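Local coordinates for halohydrin dehalogenase (Rhizobium radiobacter, PDB 4IY1), which probably catalyses the reversible ring closure of vicinal halohydrins to epoxides, releasing halide, and in this engineered form serves the cyanolysis used in atorvastatin synthesis, at residues Y185-S189 with E190-T194; K193-P196 with E197-A200; K36-D39 with E40-F44; V221-L224 with A225-S228. The protein carries 37 engineered substitutions. All blocks are in the same frame, centred on the assembly; numbering follows the deposited sequence.

Contact 1 (Y185-S189 with E190-T194); sequences YYYPS and EPWKT. Engineered in segment 185-189: Tyr-186 (natural residue Phe), Ser-189 (natural residue Thr).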
loop_
_atom_site.group_PDB
_atom_site.type_symbol
_atom_site.label_atom_id
_atom_site.label_comp_id
_atom_site.label_asym_id
_atom_site.label_seq_id
_atom_site.Cartn_x
_atom_site.Cartn_y
_atom_site.Cartn_z
ATOM N N TYR B 185 6.646 -26.632 -1.076
ATOM C CA TYR B 185 6.687 -25.181 -1.228
ATOM C C TYR B 185 5.588 -24.749 -2.207
ATOM O O TYR B 185 5.804 -24.797 -3.420
ATOM C CB TYR B 185 8.068 -24.752 -1.783
ATOM C CG TYR B 185 9.254 -25.254 -0.974
ATOM C CD1 TYR B 185 9.632 -24.624 0.214
ATOM C CD2 TYR B 185 9.994 -26.362 -1.393
ATOM C CE1 TYR B 185 10.680 -25.105 0.977
ATOM C CE2 TYR B 185 11.076 -26.829 -0.651
ATOM C CZ TYR B 185 11.399 -26.212 0.539
ATOM O OH TYR B 185 12.454 -26.676 1.292
ATOM N N TYR B 186 4.416 -24.331 -1.718
ATOM C CA TYR B 186 4.108 -24.168 -0.287
ATOM C C TYR B 186 2.733 -24.736 0.017
ATOM O O TYR B 186 2.266 -24.645 1.161
ATOM C CB TYR B 186 4.126 -22.679 0.136
ATOM C CG TYR B 186 5.524 -22.105 0.222
ATOM C CD1 TYR B 186 6.277 -22.223 1.388
ATOM C CD2 TYR B 186 6.141 -21.566 -0.907
ATOM C CE1 TYR B 186 7.568 -21.729 1.457
ATOM C CE2 TYR B 186 7.448 -21.119 -0.857
ATOM C CZ TYR B 186 8.146 -21.184 0.324
ATOM O OH TYR B 186 9.437 -20.716 0.359
ATOM N N TYR B 187 2.056 -25.266 -1.005
ATOM C CA TYR B 187 0.692 -25.795 -0.802
ATOM C C TYR B 187 0.522 -27.140 -1.486
ATOM O O TYR B 187 -0.157 -27.238 -2.521
ATOM C CB TYR B 187 -0.369 -24.799 -1.306
ATOM C CG TYR B 187 -0.610 -23.651 -0.360
ATOM C CD1 TYR B 187 0.225 -22.529 -0.363
ATOM C CD2 TYR B 187 -1.587 -23.733 0.618
ATOM C CE1 TYR B 187 0.046 -21.498 0.550
ATOM C CE2 TYR B 187 -1.774 -22.706 1.538
ATOM C CZ TYR B 187 -0.965 -21.583 1.493
ATOM O OH TYR B 187 -1.198 -20.539 2.380
ATOM N N PRO B 188 1.212 -28.174 -0.958
ATOM C CA PRO B 188 1.170 -29.504 -1.553
ATOM C C PRO B 188 -0.268 -30.064 -1.581
ATOM O O PRO B 188 -1.086 -29.741 -0.694
ATOM C CB PRO B 188 2.093 -30.342 -0.641
ATOM C CG PRO B 188 2.171 -29.590 0.630
ATOM C CD PRO B 188 2.013 -28.135 0.275
ATOM N N SER B 189 -0.604 -30.725 -2.689
ATOM C CA SER B 189 -1.926 -31.320 -2.903
ATOM C C SER B 189 -2.470 -31.953 -1.623
ATOM O O SER B 189 -3.569 -31.615 -1.168
ATOM C CB SER B 189 -1.862 -32.352 -4.028
ATOM O OG SER B 189 -1.523 -31.732 -5.264
ATOM N N GLU B 190 -1.647 -32.770 -0.979
ATOM C CA GLU B 190 -1.908 -33.146 0.405
ATOM C C GLU B 190 -0.992 -32.388 1.344
ATOM O O GLU B 190 0.226 -32.401 1.160
ATOM C CB GLU B 190 -1.709 -34.645 0.581
ATOM C CG GLU B 190 -1.979 -35.430 -0.695
ATOM C CD GLU B 190 -2.176 -36.900 -0.415
ATOM O OE1 GLU B 190 -1.506 -37.420 0.508
ATOM O OE2 GLU B 190 -3.014 -37.525 -1.099
ATOM N N PRO B 191 -1.564 -31.762 2.389
ATOM C CA PRO B 191 -2.923 -31.988 2.880
ATOM C C PRO B 191 -3.988 -31.061 2.276
ATOM O O PRO B 191 -5.152 -31.113 2.675
ATOM C CB PRO B 191 -2.798 -31.722 4.389
ATOM C CG PRO B 191 -1.621 -30.794 4.533
ATOM C CD PRO B 191 -0.802 -30.848 3.262
ATOM N N TRP B 192 -3.594 -30.209 1.335
ATOM C CA TRP B 192 -4.431 -29.076 0.946
ATOM C C TRP B 192 -5.645 -29.407 0.149
ATOM O O TRP B 192 -6.673 -28.747 0.298
ATOM C CB TRP B 192 -3.605 -27.999 0.246
ATOM C CG TRP B 192 -2.749 -27.306 1.250
ATOM C CD1 TRP B 192 -1.421 -27.579 1.529
ATOM C CD2 TRP B 192 -3.215 -26.469 2.370
ATOM N NE1 TRP B 192 -1.026 -26.932 2.668
ATOM C CE2 TRP B 192 -2.045 -26.201 3.184
ATOM C CE3 TRP B 192 -4.413 -25.834 2.683
ATOM C CZ2 TRP B 192 -2.092 -25.363 4.289
ATOM C CZ3 TRP B 192 -4.461 -25.031 3.814
ATOM C CH2 TRP B 192 -3.321 -24.777 4.584
ATOM N N LYS B 193 -5.527 -30.396 -0.738
ATOM C CA LYS B 193 -6.678 -30.904 -1.484
ATOM C C LYS B 193 -7.404 -32.067 -0.781
ATOM O O LYS B 193 -8.576 -32.310 -1.049
ATOM C CB LYS B 193 -6.280 -31.287 -2.916
ATOM C CG LYS B 193 -6.375 -30.130 -3.913
ATOM C CD LYS B 193 -6.357 -30.626 -5.355
ATOM C CE LYS B 193 -4.942 -30.639 -5.926
ATOM N NZ LYS B 193 -4.621 -29.327 -6.570
ATOM N N THR B 194 -6.753 -32.702 0.191
ATOM C CA THR B 194 -7.318 -33.904 0.817
ATOM C C THR B 194 -7.877 -33.723 2.243
ATOM O O THR B 194 -8.950 -34.232 2.561
ATOM C CB THR B 194 -6.338 -35.088 0.764
ATOM O OG1 THR B 194 -5.155 -34.764 1.504
ATOM C CG2 THR B 194 -5.963 -35.419 -0.700
#
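Glu-190 meets Pro-188 through its backbone: its O lies 3.3 Å from Pro-188 CB, while its own poorly ordered carboxylate runs out to solvent. A cis peptide follows, and Pro-191 sets CD 4.2 Å from Pro-188 CG, so that the two proline rings touch across the turn. Trp-192 carries the contact. Its N donates to Pro-188 O (3.3 Å) in the carbonyl plane, and the same oxygen sits at the edge of the indole, 3.1 Å from CD1. With CG anti to the carbonyl carbon (chi1 -72°), the indole swings back over the preceding loop. Tyr-187 meets it in an edge-to-face stack, its CD2 lying 3.5 Å above the centre of the indole face, the planes at 57°. Trp-249 of the second subunit joins this aromatic group. Replacing Trp-192 by alanine is likely to leave the Tyr-187 edge without its face and open a gap toward the second subunit. Lys-193 bends its chain at chi3 and chi4, bringing CE 3.6 Å from OG of the engineered Ser-189; its approach of N to Ser-189 O is too short to be trusted. Asp-179 takes both the Lys-193 ammonium, as a salt bridge, and the Ser-189 hydroxyl. The chemistry thus divides: an aromatic side buried against another chain, and a charged side fastening this short helix, N-capped at Pro-188, to the loop holding Asp-179.

Contact 2 (K193-P196 with E197-A200); sequences KTSP and EHVA. Engineered in segment 193-196: Ser-195 (natural residue Asn).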
loop_
_atom_site.group_PDB
_atom_site.type_symbol
_atom_site.label_atom_id
_atom_site.label_comp_id
_atom_site.label_asym_id
_atom_site.label_seq_id
_atom_site.Cartn_x
_atom_site.Cartn_y
_atom_site.Cartn_z
ATOM N N LYS B 193 -5.527 -30.396 -0.738
ATOM C CA LYS B 193 -6.678 -30.904 -1.484
ATOM C C LYS B 193 -7.404 -32.067 -0.781
ATOM O O LYS B 193 -8.576 -32.310 -1.049
ATOM C CB LYS B 193 -6.280 -31.287 -2.916
ATOM C CG LYS B 193 -6.375 -30.130 -3.913
ATOM C CD LYS B 193 -6.357 -30.626 -5.355
ATOM C CE LYS B 193 -4.942 -30.639 -5.926
ATOM N NZ LYS B 193 -4.621 -29.327 -6.570
ATOM N N THR B 194 -6.753 -32.702 0.191
ATOM C CA THR B 194 -7.318 -33.904 0.817
ATOM C C THR B 194 -7.877 -33.723 2.243
ATOM O O THR B 194 -8.950 -34.232 2.561
ATOM C CB THR B 194 -6.338 -35.088 0.764
ATOM O OG1 THR B 194 -5.155 -34.764 1.504
ATOM C CG2 THR B 194 -5.963 -35.419 -0.700
ATOM N N SER B 195 -7.164 -33.002 3.097
ATOM C CA SER B 195 -7.571 -32.891 4.491
ATOM C C SER B 195 -8.734 -31.924 4.712
ATOM O O SER B 195 -8.581 -30.709 4.561
ATOM C CB SER B 195 -6.403 -32.494 5.370
ATOM O OG SER B 195 -6.864 -31.823 6.533
ATOM N N PRO B 196 -9.855 -32.444 5.229
ATOM C CA PRO B 196 -11.047 -31.603 5.299
ATOM C C PRO B 196 -10.831 -30.316 6.121
ATOM O O PRO B 196 -11.460 -29.293 5.851
ATOM C CB PRO B 196 -12.097 -32.521 5.967
ATOM C CG PRO B 196 -11.356 -33.744 6.439
ATOM C CD PRO B 196 -9.882 -33.516 6.236
ATOM N N GLU B 197 -9.971 -30.377 7.129
ATOM C CA GLU B 197 -9.644 -29.193 7.900
ATOM C C GLU B 197 -8.947 -28.114 7.044
ATOM O O GLU B 197 -9.165 -26.919 7.241
ATOM C CB GLU B 197 -8.776 -29.559 9.098
ATOM C CG GLU B 197 -8.659 -28.444 10.120
ATOM C CD GLU B 197 -8.423 -28.970 11.516
ATOM O OE1 GLU B 197 -7.990 -28.182 12.383
ATOM O OE2 GLU B 197 -8.670 -30.174 11.742
ATOM N N HIS B 198 -8.106 -28.541 6.106
ATOM C CA HIS B 198 -7.364 -27.610 5.284
ATOM C C HIS B 198 -8.263 -27.055 4.232
ATOM O O HIS B 198 -8.296 -25.836 4.006
ATOM C CB HIS B 198 -6.171 -28.291 4.648
ATOM C CG HIS B 198 -5.099 -28.637 5.629
ATOM N ND1 HIS B 198 -5.335 -29.405 6.712
ATOM C CD2 HIS B 198 -3.768 -28.233 5.714
ATOM C CE1 HIS B 198 -4.217 -29.483 7.456
ATOM N NE2 HIS B 198 -3.253 -28.784 6.837
ATOM N N VAL B 199 -9.068 -27.939 3.652
ATOM C CA VAL B 199 -10.043 -27.558 2.651
ATOM C C VAL B 199 -11.018 -26.516 3.198
ATOM O O VAL B 199 -11.386 -25.566 2.495
ATOM C CB VAL B 199 -10.777 -28.789 2.092
ATOM C CG1 VAL B 199 -12.114 -28.393 1.479
ATOM C CG2 VAL B 199 -9.902 -29.488 1.061
ATOM N N ALA B 200 -11.313 -26.607 4.491
ATOM C CA ALA B 200 -12.260 -25.694 5.104
ATOM C C ALA B 200 -11.597 -24.334 5.325
ATOM O O ALA B 200 -12.248 -23.297 5.245
ATOM C CB ALA B 200 -12.786 -26.260 6.417
#
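Ser-195 and His-198 form the tight part of this helix start. Ser-195, an engineered residue, occupies the N-cap, and its O accepts two backbone bonds. Val-199 N reaches Ser-195 O almost straight at 3.0 Å, closing the first regular turn, whereas His-198 N, 2.7 Å from Ser-195 O, stands 42° out of the carbonyl plane on a more bent bond. A third link joins the side chains: Ser-195 OG and His-198 ND1 are 2.9 Å apart and hydrogen-bonded, with either able to donate. Both torsions serve it, for Ser-195 turns OG beside its carbonyl carbon (chi1 154°) while His-198 keeps CG beside its own N, and the imidazole comes back toward the hydroxyl. With an alanine at His-198, the Ser-195 hydroxyl would probably lose its side-chain mate and be left to turn. Val-199 adds apolar cover, CG2 resting 3.8 Å from Lys-193 O.

The other side is loose. Pro-196 stands in the first turn, where its missing N-H costs nothing, and its ring faces outward; its O still takes Ala-200 N at 3.0 Å, tilted from the carbonyl plane. Glu-197 extends its chain away from the cap, and the Ala-200 methyl (CB) lies 3.4 Å from Pro-196 O. The capped turn begins helix 196-205, a three-residue loop after the short helix 189-192, whose Trp-192 meets the His-198 ring edge-to-face, while Pro-250 of the second subunit packs on Glu-197 and His-198.

Contact 3 (K36-D39 with E40-F44); sequences KHQD and ELEAF. Engineered in segment 36-39: His-37 (natural residue Gln), Gln-38 (natural residue Lys).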
loop_
_atom_site.group_PDB
_atom_site.type_symbol
_atom_site.label_atom_id
_atom_site.label_comp_id
_atom_site.label_asym_id
_atom_site.label_seq_id
_atom_site.Cartn_x
_atom_site.Cartn_y
_atom_site.Cartn_z
ATOM N N LYS B 36 22.161 -31.220 -9.246
ATOM C CA LYS B 36 23.540 -31.518 -8.842
ATOM C C LYS B 36 23.909 -32.941 -9.261
ATOM O O LYS B 36 24.970 -33.188 -9.824
ATOM C CB LYS B 36 23.675 -31.403 -7.324
ATOM C CG LYS B 36 23.859 -29.981 -6.826
ATOM C CD LYS B 36 24.238 -29.944 -5.349
ATOM C CE LYS B 36 23.525 -31.040 -4.581
ATOM N NZ LYS B 36 22.538 -30.447 -3.643
ATOM N N HIS B 37 23.010 -33.869 -8.964
ATOM C CA HIS B 37 23.164 -35.265 -9.315
ATOM C C HIS B 37 22.638 -35.551 -10.695
ATOM O O HIS B 37 21.425 -35.448 -10.938
ATOM C CB HIS B 37 22.394 -36.094 -8.302
ATOM C CG HIS B 37 22.453 -35.537 -6.907
ATOM N ND1 HIS B 37 21.350 -35.169 -6.229
ATOM C CD2 HIS B 37 23.539 -35.204 -6.102
ATOM C CE1 HIS B 37 21.708 -34.685 -5.026
ATOM N NE2 HIS B 37 23.048 -34.721 -4.945
ATOM N N GLN B 38 23.520 -36.008 -11.583
ATOM C CA GLN B 38 23.147 -36.281 -12.975
ATOM C C GLN B 38 22.070 -37.356 -13.175
ATOM O O GLN B 38 21.380 -37.353 -14.191
ATOM C CB GLN B 38 24.372 -36.605 -13.817
ATOM C CG GLN B 38 24.828 -38.041 -13.677
ATOM C CD GLN B 38 25.766 -38.451 -14.791
ATOM O OE1 GLN B 38 26.173 -37.624 -15.610
ATOM N NE2 GLN B 38 26.122 -39.731 -14.825
ATOM N N ASP B 39 21.917 -38.264 -12.215
ATOM C CA ASP B 39 20.722 -39.110 -12.170
ATOM C C ASP B 39 19.523 -38.200 -12.350
ATOM O O ASP B 39 18.849 -38.239 -13.380
ATOM C CB ASP B 39 20.594 -39.821 -10.821
ATOM C CG ASP B 39 21.926 -39.867 -10.081
ATOM O OD1 ASP B 39 22.913 -40.452 -10.641
ATOM O OD2 ASP B 39 21.992 -39.320 -8.939
ATOM N N GLU B 40 19.324 -37.329 -11.365
ATOM C CA GLU B 40 18.161 -36.460 -11.295
ATOM C C GLU B 40 18.032 -35.570 -12.526
ATOM O O GLU B 40 16.945 -35.426 -13.089
ATOM C CB GLU B 40 18.228 -35.614 -10.028
ATOM C CG GLU B 40 18.327 -36.434 -8.748
ATOM C CD GLU B 40 16.966 -36.728 -8.144
ATOM O OE1 GLU B 40 16.844 -37.726 -7.406
ATOM O OE2 GLU B 40 16.015 -35.951 -8.374
ATOM N N LEU B 41 19.141 -34.994 -12.965
ATOM C CA LEU B 41 19.102 -34.173 -14.161
ATOM C C LEU B 41 18.506 -34.958 -15.334
ATOM O O LEU B 41 17.571 -34.498 -15.987
ATOM C CB LEU B 41 20.488 -33.622 -14.502
ATOM C CG LEU B 41 20.540 -32.469 -15.504
ATOM C CD1 LEU B 41 21.597 -31.475 -15.083
ATOM C CD2 LEU B 41 20.815 -32.941 -16.927
ATOM N N GLU B 42 18.973 -36.191 -15.524
ATOM C CA GLU B 42 18.661 -36.950 -16.740
ATOM C C GLU B 42 17.248 -37.497 -16.697
ATOM O O GLU B 42 16.540 -37.497 -17.699
ATOM C CB GLU B 42 19.671 -38.079 -16.941
ATOM C CG GLU B 42 21.006 -37.595 -17.485
ATOM C CD GLU B 42 22.132 -38.601 -17.299
ATOM O OE1 GLU B 42 21.918 -39.639 -16.630
ATOM O OE2 GLU B 42 23.231 -38.360 -17.851
ATOM N N ALA B 43 16.819 -37.900 -15.512
ATOM C CA ALA B 43 15.432 -38.298 -15.313
ATOM C C ALA B 43 14.466 -37.131 -15.580
ATOM O O ALA B 43 13.304 -37.346 -15.918
ATOM C CB ALA B 43 15.227 -38.879 -13.916
ATOM N N PHE B 44 14.970 -35.899 -15.482
ATOM C CA PHE B 44 14.135 -34.714 -15.684
ATOM C C PHE B 44 14.228 -34.295 -17.138
ATOM O O PHE B 44 13.233 -33.878 -17.747
ATOM C CB PHE B 44 14.573 -33.565 -14.754
ATOM C CG PHE B 44 13.738 -32.311 -14.887
ATOM C CD1 PHE B 44 12.787 -31.985 -13.928
ATOM C CD2 PHE B 44 13.947 -31.425 -15.945
ATOM C CE1 PHE B 44 12.021 -30.837 -14.058
ATOM C CE2 PHE B 44 13.233 -30.236 -16.039
ATOM C CZ PHE B 44 12.246 -29.961 -15.125
#
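His-37, an engineered residue at the N-cap, lies alongside Glu-40, both side chains pointing the same way. Glu-40 CG comes up at the edge of the imidazole, 4.1 Å from ND1, and the ring and carboxylate planes stand 78° apart. The acid bends at chi2 (-92°) and spends its charge on Lys-10, with which it makes a salt bridge; His-37 ND1 stays 5.3 Å from Glu-40 OE1, too far for a bond. The His-37 backbone closes the first turn, its O receiving Leu-41 N at 3.1 Å in the carbonyl plane.

Gln-38, also engineered, follows in the first turn of helix 38-47, the crossover between strands 27-30 and 52-53 in a beta-alpha-beta unit of the Rossmann-type sheet. Leu-41 and Phe-44 reach Pro-53 on the strand side of this helix, whereas Gln-38 and Glu-42 share its outer, solvent side. Placing CG between backbone N and carbonyl carbon turns the extended chain of Gln-38 alongside that of Glu-42, with amide and carboxylate planes 35° apart. The nearest ends are two oxygens, Gln-38 OE1 and Glu-42 OE2, 3.8 Å apart, which is proximity without a bond. Closer in, Glu-42 CG lies 3.3 Å from Gln-38 O, which also accepts Glu-42 N at 3.0 Å.

Asp-39 O takes a nearly straight bond from Ala-43 N (3.0 Å) and a weak one from Glu-42 N. The exposed Asp-39 carboxylate, near the N-terminal end of the helix, is probably steadied by the helix dipole.

Contact 4 (V221-L224 with A225-S228); sequences VTFL and ASGS. Engineered in segment 221-224: Thr-222 (natural residue Ala).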
loop_
_atom_site.group_PDB
_atom_site.type_symbol
_atom_site.label_atom_id
_atom_site.label_comp_id
_atom_site.label_asym_id
_atom_site.label_seq_id
_atom_site.Cartn_x
_atom_site.Cartn_y
_atom_site.Cartn_z
ATOM N N VAL B 221 3.114 -15.328 -15.378
ATOM C CA VAL B 221 4.533 -15.264 -15.708
ATOM C C VAL B 221 4.672 -15.055 -17.213
ATOM O O VAL B 221 5.381 -14.161 -17.666
ATOM C CB VAL B 221 5.270 -16.573 -15.312
ATOM C CG1 VAL B 221 6.572 -16.709 -16.111
ATOM C CG2 VAL B 221 5.552 -16.611 -13.815
ATOM N N THR B 222 3.954 -15.861 -17.992
ATOM C CA THR B 222 4.131 -15.865 -19.444
ATOM C C THR B 222 3.571 -14.623 -20.123
ATOM O O THR B 222 4.198 -14.072 -21.028
ATOM C CB THR B 222 3.509 -17.125 -20.078
ATOM O OG1 THR B 222 4.113 -18.294 -19.495
ATOM C CG2 THR B 222 3.734 -17.142 -21.584
ATOM N N PHE B 223 2.424 -14.133 -19.649
ATOM C CA PHE B 223 1.939 -12.826 -20.103
ATOM C C PHE B 223 2.954 -11.689 -19.822
ATOM O O PHE B 223 3.185 -10.797 -20.669
ATOM C CB PHE B 223 0.593 -12.518 -19.426
ATOM C CG PHE B 223 0.036 -11.168 -19.769
ATOM C CD1 PHE B 223 -0.468 -10.922 -21.032
ATOM C CD2 PHE B 223 -0.028 -10.165 -18.814
ATOM C CE1 PHE B 223 -0.962 -9.684 -21.362
ATOM C CE2 PHE B 223 -0.595 -8.937 -19.112
ATOM C CZ PHE B 223 -1.074 -8.698 -20.376
ATOM N N LEU B 224 3.491 -11.657 -18.605
ATOM C CA LEU B 224 4.456 -10.591 -18.242
ATOM C C LEU B 224 5.712 -10.670 -19.119
ATOM O O LEU B 224 6.234 -9.648 -19.577
ATOM C CB LEU B 224 4.866 -10.667 -16.760
ATOM C CG LEU B 224 3.683 -10.488 -15.812
ATOM C CD1 LEU B 224 4.157 -10.559 -14.363
ATOM C CD2 LEU B 224 2.950 -9.190 -16.116
ATOM N N ALA B 225 6.130 -11.890 -19.410
ATOM C CA ALA B 225 7.315 -12.130 -20.213
ATOM C C ALA B 225 7.078 -11.993 -21.729
ATOM O O ALA B 225 8.030 -12.049 -22.518
ATOM C CB ALA B 225 7.895 -13.491 -19.881
ATOM N N SER B 226 5.824 -11.786 -22.127
ATOM C CA SER B 226 5.457 -11.797 -23.530
ATOM C C SER B 226 5.951 -10.568 -24.277
ATOM O O SER B 226 6.011 -10.565 -25.503
ATOM C CB SER B 226 3.939 -11.915 -23.686
ATOM O OG SER B 226 3.291 -10.737 -23.224
ATOM N N GLY B 227 6.216 -9.485 -23.555
ATOM C CA GLY B 227 6.425 -8.197 -24.224
ATOM C C GLY B 227 5.120 -7.495 -24.550
ATOM O O GLY B 227 5.117 -6.469 -25.210
ATOM N N SER B 228 4.006 -8.018 -24.050
ATOM C CA SER B 228 2.676 -7.454 -24.357
ATOM C C SER B 228 2.279 -6.282 -23.454
ATOM O O SER B 228 1.375 -5.483 -23.800
ATOM C CB SER B 228 1.601 -8.536 -24.213
ATOM O OG SER B 228 1.736 -9.480 -25.240
#
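Phe-223 overlaps Ser-228 obliquely, Phe-223 CE1 lying 4.0 Å from Ser-228 CB. Its ring leaves the helix with CG opposite the backbone N (chi1 177°) and goes on to stack against Phe-223 of the third subunit, so this last turn lies at a boundary between chains. Ser-228 packs there too, on Glu-219 of that subunit.

The polar work is done by Ser-226. Its OG donates to Phe-223 O at 2.6 Å, tilted from the carbonyl plane, and its N reaches the same oxygen at 3.2 Å from the same face, standing far above the plane. Phe-223 O, at a helix end where backbone acceptors run out of following N-H groups, is thereby gripped twice by one residue. A chi1 of 68° tucks the hydroxyl back over the helix. Ser-226 OG also accepts: Ser-228 N donates to it at 2.9 Å, and Ser-228 OG adds a weak bond.

Ala-225 holds the inner side, its N bonded to Val-221 O at 3.0 Å and its methyl CB 3.4 Å from that oxygen. Val-221, Leu-224 and Ala-225 press on strands 75-79 and 170-175, while the engineered Thr-222 faces helix 14-23 and bonds through its hydroxyl to Gly-218 O.

Gly-227 is the first residue to leave helical angles, with phi +83°, where a beta carbon would jam against the preceding carbonyl. The bond from Ser-228 N to Ser-226 OG makes an ST turn just after helix 214-225, the Rossmann-fold helix that leads toward the last strand, 236-239.

How the contacts relate
Contacts 1 and 2 form one continuous run, sharing Lys-193 and Thr-194, with centres about 9 Å apart; Pro-191 CG lies 3.5 Å from His-198 NE2. Contacts 3 and 4 stand apart from this run and from each other: the centre of contact 3 is about 25 Å from that of contact 1 and about 29 Å from that of contact 4, and contacts 1 and 4 come no nearer than about 13 Å between atoms. Contacts 1 and 2 meet the second subunit, contact 4 the third, and contact 3 none. Loop 185-189 lies after strand 170-175, in the region bordering the substrate site in short-chain dehydrogenase relatives, so contact 1 is probably closest to the active site.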